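DyP2 (Amycolatopsis sp. ATCC 39116, PDB 4G2C) probably uses hydrogen peroxide and a heme iron to oxidise dyes and other substrates, as a multifunctional dye peroxidase from a lignin-reactive bacterium. Local coordinates at residues A[90-93]-A[99-102]; A[197-202]-A[273-278]; A[345-350]-A[428-433]. All coordinates share one frame; numbering follows the deposited sequence.

Contact 1 of 3, residues A[90-93]-A[99-102]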
loop_
_atom_site.group_PDB
_atom_site.type_symbol
_atom_site.label_atom_id
_atom_site.label_comp_id
_atom_site.label_asym_id
_atom_site.label_seq_id
_atom_site.Cartn_x
_atom_site.Cartn_y
_atom_site.Cartn_z
ATOM N N LEU A 90 -15.418 11.186 17.368
ATOM C CA LEU A 90 -15.861 9.877 16.883
ATOM C C LEU A 90 -14.704 8.906 16.689
ATOM O O LEU A 90 -14.888 7.801 16.164
ATOM C CB LEU A 90 -16.629 10.019 15.568
ATOM C CG LEU A 90 -17.853 10.945 15.633
ATOM C CD1 LEU A 90 -18.508 11.062 14.269
ATOM C CD2 LEU A 90 -18.864 10.469 16.700
ATOM N N MET A 91 -13.516 9.310 17.119
ATOM C CA MET A 91 -12.305 8.564 16.784
ATOM C C MET A 91 -11.750 7.752 17.945
ATOM O O MET A 91 -11.708 8.219 19.079
ATOM C CB MET A 91 -11.240 9.515 16.228
ATOM C CG MET A 91 -11.676 10.177 14.930
ATOM S SD MET A 91 -10.581 11.479 14.343
ATOM C CE MET A 91 -9.135 10.498 13.914
ATOM N N LYS A 92 -11.324 6.528 17.652
ATOM C CA LYS A 92 -10.642 5.719 18.644
ATOM C C LYS A 92 -9.119 5.815 18.434
ATOM O O LYS A 92 -8.651 6.199 17.355
ATOM C CB LYS A 92 -11.137 4.277 18.564
ATOM C CG LYS A 92 -10.803 3.590 17.249
ATOM C CD LYS A 92 -11.464 2.223 17.133
ATOM C CE LYS A 92 -10.965 1.479 15.900
ATOM N NZ LYS A 92 -11.898 0.393 15.479
ATOM N N SER A 93 -8.348 5.478 19.465
ATOM C CA SER A 93 -6.891 5.597 19.392
ATOM C C SER A 93 -6.257 4.323 18.862
ATOM O O SER A 93 -6.882 3.261 18.840
ATOM C CB SER A 93 -6.316 5.851 20.779
ATOM O OG SER A 93 -6.685 4.783 21.636
ATOM N N GLN A 99 -6.327 -3.198 21.259
ATOM C CA GLN A 99 -7.099 -3.935 22.239
ATOM C C GLN A 99 -8.215 -4.663 21.526
ATOM O O GLN A 99 -8.437 -5.852 21.746
ATOM C CB GLN A 99 -7.689 -2.959 23.251
ATOM C CG GLN A 99 -7.765 -3.484 24.662
ATOM C CD GLN A 99 -7.876 -2.357 25.680
ATOM O OE1 GLN A 99 -7.132 -1.368 25.619
ATOM N NE2 GLN A 99 -8.801 -2.500 26.617
ATOM N N GLU A 100 -8.912 -3.953 20.651
ATOM C CA GLU A 100 -9.956 -4.597 19.856
ATOM C C GLU A 100 -9.368 -5.773 19.072
ATOM O O GLU A 100 -9.928 -6.869 19.085
ATOM C CB GLU A 100 -10.655 -3.598 18.931
ATOM C CG GLU A 100 -11.504 -2.551 19.652
ATOM C CD GLU A 100 -12.205 -1.587 18.689
ATOM O OE1 GLU A 100 -11.992 -1.669 17.457
ATOM O OE2 GLU A 100 -12.979 -0.741 19.169
ATOM N N VAL A 101 -8.238 -5.560 18.398
ATOM C CA VAL A 101 -7.607 -6.670 17.662
ATOM C C VAL A 101 -7.339 -7.875 18.582
ATOM O O VAL A 101 -7.771 -8.990 18.306
ATOM C CB VAL A 101 -6.334 -6.239 16.905
ATOM C CG1 VAL A 101 -5.558 -7.464 16.418
ATOM C CG2 VAL A 101 -6.699 -5.337 15.723
ATOM N N GLU A 102 -6.661 -7.632 19.693
ATOM C CA GLU A 102 -6.418 -8.689 20.672
ATOM C C GLU A 102 -7.723 -9.374 21.118
ATOM O O GLU A 102 -7.787 -10.603 21.214
ATOM C CB GLU A 102 -5.665 -8.127 21.885
ATOM C CG GLU A 102 -4.752 -9.127 22.571
ATOM C CD GLU A 102 -3.680 -9.671 21.640
ATOM O OE1 GLU A 102 -3.284 -8.953 20.692
ATOM O OE2 GLU A 102 -3.231 -10.820 21.855
#

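Contact 2 of 3, residues A[197-202]-A[273-278]. With HEM (protoporphyrin IX containing Fe), chain C.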
loop_
_atom_site.group_PDB
_atom_site.type_symbol
_atom_site.label_atom_id
_atom_site.label_comp_id
_atom_site.label_asym_id
_atom_site.label_seq_id
_atom_site.Cartn_x
_atom_site.Cartn_y
_atom_site.Cartn_z
ATOM N N GLY A 197 -15.277 14.703 -3.660
ATOM C CA GLY A 197 -15.082 13.394 -4.262
ATOM C C GLY A 197 -15.250 12.264 -3.275
ATOM O O GLY A 197 -15.057 12.452 -2.074
ATOM N N GLU A 198 -15.602 11.086 -3.783
ATOM C CA GLU A 198 -15.794 9.907 -2.947
ATOM C C GLU A 198 -15.333 8.654 -3.687
ATOM O O GLU A 198 -15.377 8.610 -4.908
ATOM C CB GLU A 198 -17.268 9.777 -2.556
ATOM C CG GLU A 198 -17.623 8.486 -1.838
ATOM C CD GLU A 198 -19.011 8.517 -1.184
ATOM O OE1 GLU A 198 -19.724 9.539 -1.304
ATOM O OE2 GLU A 198 -19.389 7.505 -0.554
ATOM N N GLU A 199 -14.868 7.648 -2.947
ATOM C CA GLU A 199 -14.553 6.344 -3.531
ATOM C C GLU A 199 -15.055 5.263 -2.578
ATOM O O GLU A 199 -15.214 5.507 -1.380
ATOM C CB GLU A 199 -13.034 6.163 -3.758
ATOM C CG GLU A 199 -12.337 7.267 -4.568
ATOM C CD GLU A 199 -12.570 7.163 -6.071
ATOM O OE1 GLU A 199 -13.151 6.149 -6.518
ATOM O OE2 GLU A 199 -12.169 8.102 -6.807
ATOM N N SER A 200 -15.302 4.072 -3.104
ATOM C CA SER A 200 -15.684 2.943 -2.264
ATOM C C SER A 200 -14.722 1.780 -2.493
ATOM O O SER A 200 -14.445 1.393 -3.632
ATOM C CB SER A 200 -17.131 2.511 -2.536
ATOM O OG SER A 200 -18.017 3.636 -2.500
ATOM N N GLY A 201 -14.200 1.240 -1.397
ATOM C CA GLY A 201 -13.343 0.079 -1.463
ATOM C C GLY A 201 -14.122 -1.180 -1.117
ATOM O O GLY A 201 -14.958 -1.194 -0.213
ATOM N N LEU A 202 -13.848 -2.245 -1.849
ATOM C CA LEU A 202 -14.488 -3.528 -1.596
ATOM C C LEU A 202 -13.395 -4.580 -1.613
ATOM O O LEU A 202 -12.746 -4.793 -2.648
ATOM C CB LEU A 202 -15.536 -3.829 -2.670
ATOM C CG LEU A 202 -16.205 -5.201 -2.577
ATOM C CD1 LEU A 202 -17.170 -5.260 -1.389
ATOM C CD2 LEU A 202 -16.899 -5.581 -3.895
ATOM N N PHE A 273 -2.514 8.572 -1.206
ATOM C CA PHE A 273 -3.695 7.987 -1.851
ATOM C C PHE A 273 -3.552 8.098 -3.367
ATOM O O PHE A 273 -3.354 9.196 -3.894
ATOM C CB PHE A 273 -4.995 8.672 -1.395
ATOM C CG PHE A 273 -6.237 8.010 -1.927
ATOM C CD1 PHE A 273 -6.608 8.169 -3.254
ATOM C CD2 PHE A 273 -7.015 7.199 -1.115
ATOM C CE1 PHE A 273 -7.741 7.537 -3.762
ATOM C CE2 PHE A 273 -8.149 6.567 -1.612
ATOM C CZ PHE A 273 -8.509 6.740 -2.937
ATOM N N ARG A 274 -3.622 6.964 -4.063
ATOM C CA ARG A 274 -3.561 6.938 -5.530
ATOM C C ARG A 274 -4.567 5.915 -6.089
ATOM O O ARG A 274 -4.498 4.727 -5.759
ATOM C CB ARG A 274 -2.157 6.556 -6.013
ATOM C CG ARG A 274 -1.124 7.673 -6.070
ATOM C CD ARG A 274 0.313 7.112 -6.106
ATOM N NE ARG A 274 0.710 6.611 -7.427
ATOM C CZ ARG A 274 1.179 7.398 -8.392
ATOM N NH1 ARG A 274 1.296 8.695 -8.164
ATOM N NH2 ARG A 274 1.528 6.904 -9.575
ATOM N N LYS A 275 -5.484 6.371 -6.945
ATOM C CA LYS A 275 -6.469 5.480 -7.566
ATOM C C LYS A 275 -5.845 4.873 -8.805
ATOM O O LYS A 275 -5.487 5.593 -9.747
ATOM C CB LYS A 275 -7.747 6.243 -7.947
ATOM C CG LYS A 275 -8.929 5.356 -8.336
ATOM C CD LYS A 275 -10.099 6.191 -8.845
ATOM C CE LYS A 275 -11.333 5.329 -9.123
ATOM N NZ LYS A 275 -12.565 6.122 -9.417
ATOM N N LEU A 276 -5.691 3.549 -8.789
ATOM C CA LEU A 276 -4.975 2.846 -9.846
ATOM C C LEU A 276 -5.931 1.896 -10.548
ATOM O O LEU A 276 -6.405 0.920 -9.964
ATOM C CB LEU A 276 -3.783 2.064 -9.270
ATOM C CG LEU A 276 -2.825 2.890 -8.406
ATOM C CD1 LEU A 276 -1.754 2.020 -7.749
ATOM C CD2 LEU A 276 -2.171 4.006 -9.219
ATOM N N GLU A 277 -6.215 2.184 -11.805
ATOM C CA GLU A 277 -7.115 1.336 -12.559
ATOM C C GLU A 277 -6.365 0.135 -13.105
ATOM O O GLU A 277 -5.259 0.263 -13.640
ATOM C CB GLU A 277 -7.779 2.115 -13.695
ATOM C CG GLU A 277 -8.973 1.379 -14.305
ATOM C CD GLU A 277 -9.577 2.138 -15.465
ATOM O OE1 GLU A 277 -8.935 2.193 -16.535
ATOM O OE2 GLU A 277 -10.687 2.683 -15.302
ATOM N N GLN A 278 -6.983 -1.031 -12.970
ATOM C CA GLN A 278 -6.418 -2.285 -13.453
ATOM C C GLN A 278 -7.173 -2.840 -14.675
ATOM O O GLN A 278 -8.328 -3.246 -14.566
ATOM C CB GLN A 278 -6.473 -3.324 -12.335
ATOM C CG GLN A 278 -5.633 -2.982 -11.103
ATOM C CD GLN A 278 -5.650 -4.112 -10.084
ATOM O OE1 GLN A 278 -6.410 -4.081 -9.111
ATOM N NE2 GLN A 278 -4.823 -5.118 -10.309
HETATM C CHA HEM C . 3.550 -6.506 -2.985
HETATM C CHB HEM C . 0.242 -5.996 -6.509
HETATM C CHC HEM C . 0.875 -1.180 -6.490
HETATM C CHD HEM C . 4.693 -1.783 -3.576
HETATM C C1A HEM C . 2.589 -6.790 -3.926
HETATM C C2A HEM C . 2.059 -8.108 -4.210
HETATM C C3A HEM C . 1.145 -7.958 -5.177
HETATM C C4A HEM C . 1.065 -6.552 -5.535
HETATM C CMA HEM C . 0.308 -9.077 -5.818
HETATM C CAA HEM C . 2.494 -9.419 -3.497
HETATM C CBA HEM C . 1.703 -9.576 -2.195
HETATM C CGA HEM C . 2.353 -8.842 -1.044
HETATM O O1A HEM C . 3.545 -9.059 -0.761
HETATM O O2A HEM C . 1.681 -8.021 -0.385
HETATM C C1B HEM C . 0.112 -4.654 -6.837
HETATM C C2B HEM C . -0.795 -4.056 -7.816
HETATM C C3B HEM C . -0.605 -2.722 -7.794
HETATM C C4B HEM C . 0.400 -2.427 -6.802
HETATM C CMB HEM C . -1.771 -4.847 -8.724
HETATM C CAB HEM C . -1.312 -1.619 -8.612
HETATM C CBB HEM C . -2.499 -1.840 -9.182
HETATM C C1C HEM C . 2.017 -0.936 -5.759
HETATM C C2C HEM C . 2.713 0.338 -5.667
HETATM C C3C HEM C . 3.761 0.165 -4.843
HETATM C C4C HEM C . 3.757 -1.215 -4.401
HETATM C CMC HEM C . 2.287 1.661 -6.365
HETATM C CAC HEM C . 4.832 1.211 -4.450
HETATM C CBC HEM C . 5.057 2.299 -5.203
HETATM C C1D HEM C . 4.704 -3.079 -3.108
HETATM C C2D HEM C . 5.575 -3.551 -2.064
HETATM C C3D HEM C . 5.192 -5.012 -1.885
HETATM C C4D HEM C . 4.158 -5.285 -2.832
HETATM C CMD HEM C . 6.637 -2.740 -1.301
HETATM C CAD HEM C . 5.799 -6.023 -0.933
HETATM C CBD HEM C . 7.126 -6.383 -1.570
HETATM C CGD HEM C . 7.799 -7.267 -0.558
HETATM O O1D HEM C . 7.973 -6.806 0.600
HETATM O O2D HEM C . 8.106 -8.436 -0.916
HETATM N NA HEM C . 1.962 -5.872 -4.736
HETATM N NB HEM C . 0.814 -3.622 -6.244
HETATM N NC HEM C . 2.684 -1.862 -4.974
HETATM N ND HEM C . 3.892 -4.127 -3.527
HETATM FE FE HEM C . 2.408 -3.924 -5.056
#

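Contact 3 of 3, residues A[345-350]-A[428-433]. With HEM (protoporphyrin IX containing Fe), chain C; ACT (acetate ion), chain I.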
loop_
_atom_site.group_PDB
_atom_site.type_symbol
_atom_site.label_atom_id
_atom_site.label_comp_id
_atom_site.label_asym_id
_atom_site.label_seq_id
_atom_site.Cartn_x
_atom_site.Cartn_y
_atom_site.Cartn_z
ATOM N N CYS A 345 13.199 -16.073 -9.532
ATOM C CA CYS A 345 12.438 -14.829 -9.614
ATOM C C CYS A 345 13.252 -13.799 -10.384
ATOM O O CYS A 345 14.367 -13.454 -9.978
ATOM C CB CYS A 345 12.111 -14.280 -8.228
ATOM S SG CYS A 345 11.085 -12.773 -8.291
ATOM N N PRO A 346 12.697 -13.304 -11.501
ATOM C CA PRO A 346 13.385 -12.333 -12.361
ATOM C C PRO A 346 13.636 -11.035 -11.594
ATOM O O PRO A 346 12.843 -10.694 -10.723
ATOM C CB PRO A 346 12.379 -12.084 -13.498
ATOM C CG PRO A 346 11.335 -13.186 -13.372
ATOM C CD PRO A 346 11.307 -13.542 -11.929
ATOM N N PHE A 347 14.716 -10.327 -11.919
ATOM C CA PHE A 347 15.063 -9.072 -11.237
ATOM C C PHE A 347 13.927 -8.062 -11.288
ATOM O O PHE A 347 13.706 -7.291 -10.346
ATOM C CB PHE A 347 16.313 -8.452 -11.865
ATOM C CG PHE A 347 17.555 -9.291 -11.705
ATOM C CD1 PHE A 347 18.181 -9.401 -10.465
ATOM C CD2 PHE A 347 18.113 -9.950 -12.795
ATOM C CE1 PHE A 347 19.322 -10.176 -10.311
ATOM C CE2 PHE A 347 19.247 -10.722 -12.647
ATOM C CZ PHE A 347 19.856 -10.833 -11.402
ATOM N N HIS A 348 13.205 -8.064 -12.402
ATOM C CA HIS A 348 12.174 -7.063 -12.625
ATOM C C HIS A 348 10.777 -7.461 -12.150
ATOM O O HIS A 348 9.829 -6.707 -12.382
ATOM C CB HIS A 348 12.130 -6.676 -14.106
ATOM C CG HIS A 348 12.322 -7.834 -15.030
ATOM N ND1 HIS A 348 11.387 -8.836 -15.171
ATOM C CD2 HIS A 348 13.359 -8.167 -15.836
ATOM C CE1 HIS A 348 11.832 -9.728 -16.041
ATOM N NE2 HIS A 348 13.029 -9.349 -16.453
ATOM N N ALA A 349 10.631 -8.627 -11.514
ATOM C CA ALA A 349 9.331 -8.991 -10.935
ATOM C C ALA A 349 8.903 -7.907 -9.937
ATOM O O ALA A 349 9.749 -7.294 -9.285
ATOM C CB ALA A 349 9.379 -10.366 -10.267
ATOM N N HIS A 350 7.601 -7.667 -9.816
ATOM C CA HIS A 350 7.095 -6.536 -9.022
ATOM C C HIS A 350 7.645 -6.454 -7.582
ATOM O O HIS A 350 8.143 -5.404 -7.154
ATOM C CB HIS A 350 5.564 -6.564 -9.012
ATOM C CG HIS A 350 4.920 -5.528 -8.129
ATOM N ND1 HIS A 350 5.136 -4.172 -8.268
ATOM C CD2 HIS A 350 4.013 -5.660 -7.128
ATOM C CE1 HIS A 350 4.424 -3.516 -7.368
ATOM N NE2 HIS A 350 3.721 -4.396 -6.676
ATOM N N ALA A 428 17.435 0.459 -14.602
ATOM C CA ALA A 428 18.702 -0.072 -14.089
ATOM C C ALA A 428 18.592 -0.931 -12.817
ATOM O O ALA A 428 19.533 -1.651 -12.475
ATOM C CB ALA A 428 19.694 1.056 -13.865
ATOM N N PHE A 429 17.457 -0.855 -12.121
ATOM C CA PHE A 429 17.352 -1.417 -10.774
ATOM C C PHE A 429 16.455 -2.634 -10.755
ATOM O O PHE A 429 15.479 -2.688 -11.498
ATOM C CB PHE A 429 16.809 -0.353 -9.813
ATOM C CG PHE A 429 16.860 -0.749 -8.372
ATOM C CD1 PHE A 429 18.012 -0.538 -7.625
ATOM C CD2 PHE A 429 15.751 -1.331 -7.754
ATOM C CE1 PHE A 429 18.068 -0.907 -6.295
ATOM C CE2 PHE A 429 15.790 -1.694 -6.405
ATOM C CZ PHE A 429 16.945 -1.476 -5.676
ATOM N N PRO A 430 16.799 -3.632 -9.925
ATOM C CA PRO A 430 18.023 -3.676 -9.110
ATOM C C PRO A 430 19.243 -4.106 -9.946
ATOM O O PRO A 430 19.083 -4.492 -11.107
ATOM C CB PRO A 430 17.698 -4.747 -8.064
ATOM C CG PRO A 430 16.818 -5.703 -8.799
ATOM C CD PRO A 430 15.970 -4.837 -9.730
ATOM N N PHE A 431 20.444 -4.032 -9.375
ATOM C CA PHE A 431 21.664 -4.262 -10.161
ATOM C C PHE A 431 21.919 -5.743 -10.331
ATOM O O PHE A 431 22.174 -6.440 -9.352
ATOM C CB PHE A 431 22.873 -3.628 -9.481
ATOM C CG PHE A 431 22.806 -2.133 -9.394
ATOM C CD1 PHE A 431 21.776 -1.438 -9.996
ATOM C CD2 PHE A 431 23.787 -1.426 -8.734
ATOM C CE1 PHE A 431 21.713 -0.051 -9.924
ATOM C CE2 PHE A 431 23.737 -0.036 -8.657
ATOM C CZ PHE A 431 22.700 0.652 -9.257
ATOM N N PRO A 432 21.834 -6.247 -11.568
ATOM C CA PRO A 432 22.194 -7.665 -11.727
ATOM C C PRO A 432 23.709 -7.800 -11.673
ATOM O O PRO A 432 24.409 -6.830 -11.974
ATOM C CB PRO A 432 21.680 -8.021 -13.130
ATOM C CG PRO A 432 20.877 -6.813 -13.605
ATOM C CD PRO A 432 21.347 -5.637 -12.815
ATOM N N PRO A 433 24.214 -8.981 -11.287
ATOM C CA PRO A 433 25.674 -9.179 -11.251
ATOM C C PRO A 433 26.363 -8.907 -12.602
ATOM O O PRO A 433 27.513 -8.494 -12.592
ATOM C CB PRO A 433 25.836 -10.657 -10.836
ATOM C CG PRO A 433 24.550 -11.000 -10.123
ATOM C CD PRO A 433 23.471 -10.171 -10.826
HETATM C CHA HEM C . 3.550 -6.506 -2.985
HETATM C CHB HEM C . 0.242 -5.996 -6.509
HETATM C CHC HEM C . 0.875 -1.180 -6.490
HETATM C CHD HEM C . 4.693 -1.783 -3.576
HETATM C C1A HEM C . 2.589 -6.790 -3.926
HETATM C C2A HEM C . 2.059 -8.108 -4.210
HETATM C C3A HEM C . 1.145 -7.958 -5.177
HETATM C C4A HEM C . 1.065 -6.552 -5.535
HETATM C CMA HEM C . 0.308 -9.077 -5.818
HETATM C CAA HEM C . 2.494 -9.419 -3.497
HETATM C CBA HEM C . 1.703 -9.576 -2.195
HETATM C CGA HEM C . 2.353 -8.842 -1.044
HETATM O O1A HEM C . 3.545 -9.059 -0.761
HETATM O O2A HEM C . 1.681 -8.021 -0.385
HETATM C C1B HEM C . 0.112 -4.654 -6.837
HETATM C C2B HEM C . -0.795 -4.056 -7.816
HETATM C C3B HEM C . -0.605 -2.722 -7.794
HETATM C C4B HEM C . 0.400 -2.427 -6.802
HETATM C CMB HEM C . -1.771 -4.847 -8.724
HETATM C CAB HEM C . -1.312 -1.619 -8.612
HETATM C CBB HEM C . -2.499 -1.840 -9.182
HETATM C C1C HEM C . 2.017 -0.936 -5.759
HETATM C C2C HEM C . 2.713 0.338 -5.667
HETATM C C3C HEM C . 3.761 0.165 -4.843
HETATM C C4C HEM C . 3.757 -1.215 -4.401
HETATM C CMC HEM C . 2.287 1.661 -6.365
HETATM C CAC HEM C . 4.832 1.211 -4.450
HETATM C CBC HEM C . 5.057 2.299 -5.203
HETATM C C1D HEM C . 4.704 -3.079 -3.108
HETATM C C2D HEM C . 5.575 -3.551 -2.064
HETATM C C3D HEM C . 5.192 -5.012 -1.885
HETATM C C4D HEM C . 4.158 -5.285 -2.832
HETATM C CMD HEM C . 6.637 -2.740 -1.301
HETATM C CAD HEM C . 5.799 -6.023 -0.933
HETATM C CBD HEM C . 7.126 -6.383 -1.570
HETATM C CGD HEM C . 7.799 -7.267 -0.558
HETATM O O1D HEM C . 7.973 -6.806 0.600
HETATM O O2D HEM C . 8.106 -8.436 -0.916
HETATM N NA HEM C . 1.962 -5.872 -4.736
HETATM N NB HEM C . 0.814 -3.622 -6.244
HETATM N NC HEM C . 2.684 -1.862 -4.974
HETATM N ND HEM C . 3.892 -4.127 -3.527
HETATM FE FE HEM C . 2.408 -3.924 -5.056
HETATM C C ACT I . 15.767 -12.510 -15.386
HETATM O O ACT I . 16.797 -12.936 -15.984
HETATM O OXT ACT I . 15.871 -11.550 -14.566
HETATM C CH3 ACT I . 14.427 -13.135 -15.636
#

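Contact 1 of 3, residues A[90-93]-A[99-102]
The side chain of K92 leaves its loop with CG between the backbone N and the carbonyl carbon (chi1 64°) and then runs out extended. That of E100 sets CG anti to the carbonyl carbon (chi1 -68°) and is stretched in the same way, and the two chains meet from opposite directions. This is a surface salt bridge that ties the loop between helix 77-88 and helix 94-107 to the second of these helices, within the DyP alpha+beta barrel domain. The CA atoms of K92 and E100 are 10.4 Å apart, a separation that two extended, oppositely charged side chains bridge between them. Lysine and glutamate suit it because their methylene chains provide the reach and their ends carry opposite charge. The ammonium group is held by more than the glutamate: H62 NE2, T112 OG1 and the carbonyl oxygen of P113 gather round K92 NZ along with it and share its three hydrogens, while E100 OE2 bonds T112 OG1. The threonine hydroxyl thus touches both members of the pair, and this should fix the carboxylate's rotation as well as its position. Next to the lysine, S93 stands at the N-cap of helix 94-107, its OG bonded to the backbone N of T96, so the loop is anchored at the helix start and again about two turns further on. The last methylene, K92 CE, comes 3.7 Å from E100 OE1. At the bond itself K92 NZ lies 2.9 Å from E100 OE1, approaching on the syn side and 25° out of the carboxylate plane.

Contact 2 of 3, residues A[197-202]-A[273-278]
A buried glutamate, E199, lying between two beta sheets, turns both its oxygens to the single ammonium group of K275, which is not itself fully buried. The bond from K275 NZ to E199 OE1 is 3.0 Å and comes in on the syn side, 16° out of the carboxylate plane; the one from NZ to E199 OE2 is weak, at 3.3 Å. E199 bends at chi2 (-78°), which swings its carboxylate round toward the lysine, whose own chain is extended and crosses it at about a right angle. Burial is affordable because the charges have further mates: E199 OE2 also bonds Y160 OH and H159 NE2, while K275 NZ makes a salt bridge with E157 and a cation-pi contact with Y380. Replacing E199 by an alanine would probably take this partner from Y160 OH and H159 NE2, and leave K275 with E157 as its remaining carboxylate among those described. F273 meets one methylene of the glutamate, its CZ 4.2 Å from E199 CG and the ring plane 28° from the carboxylate's; an aromatic suits this place among V69, F71 (edge-to-face), L404 and M406. The two strands belong to separate antiparallel sheets of the DyP fold: strand 193-205 lies beside strand 66-74 in one, while strand 267-278 pairs with strands 402-409 and 474-484 in the other. Alternation along that second strand divides its duties. F273 and K275 point toward the first sheet, while L276 and Q278 reach the heme: L276 CD1 packs 3.8 Å from heme CAB, an apolar match for the vinyl group. Q278 NE2, bonded to E213 OE2, lies 3.4 Å from heme CMB.

Contact 3 of 3, residues A[345-350]-A[428-433]
Apolar contacts carry this meeting, with F347 packed against three prolines, two of them at its ring. P432 CB sits over one face of the ring in a CH-pi contact, 3.9 Å from the centroid and 23° off the ring normal, shifted toward the rim. P433 CD approaches the far end of the ring, 3.7 Å from F347 CZ. P430 lies nearer the backbone, its CG 4.1 Å from F347 CB. Apart from these, P430 CD comes close to the backbone carbonyl, 3.4 Å from F347 O. A flat aromatic suits P432, whose C-H can rest on its pi cloud, while the other two prolines make apolar contacts; chi1 of -64° sets the phenyl beside its own backbone N, toward the proline-rich loop. P430 follows a cis peptide bond, and its CB lies over the centre of the F429 ring, so neighbouring residues also pack on each other.

Polar bonds hold the two loops. A type I turn from P346 to A349 is closed by the bond from A349 N to P346 O of 3.1 Å. F347 N points to OXT of an acetate, probably from the crystallisation liquor, at 3.1 Å and 158°. The H348 side chain is tied through NE2 to K453 O, and F429 O receives K353 NZ from helix 350-354.

Metal coordination comes at the end of the loop. A349 takes the N-cap position, and H350, at the start of helix 350-354, binds the heme iron through NE2 at 2.1 Å, while its ND1 bonds D441 OD2. This is the proximal histidine-aspartate arrangement characteristic of heme peroxidases, including the DyP family.

Overall arrangement
Contact 2 lies within the protein, between two sheets, while contact 1 is at the surface and contact 3 is partly buried; contacts 1 and 3 stand on opposite sides of the chain's centre, about 40 Å apart between centres. Contacts 1 and 2 both rest on a lysine-glutamate pair, but the first joins a loop to the helix that follows it and the second joins two sheets. Contact 3 replaces charge with proline-aromatic packing between loops. Contacts 2 and 3 both reach the heme, one through side chains beside the porphyrin and the other through its iron ligand, and their nearest atoms are about 8 Å apart. Contact 1 has no part in the heme site.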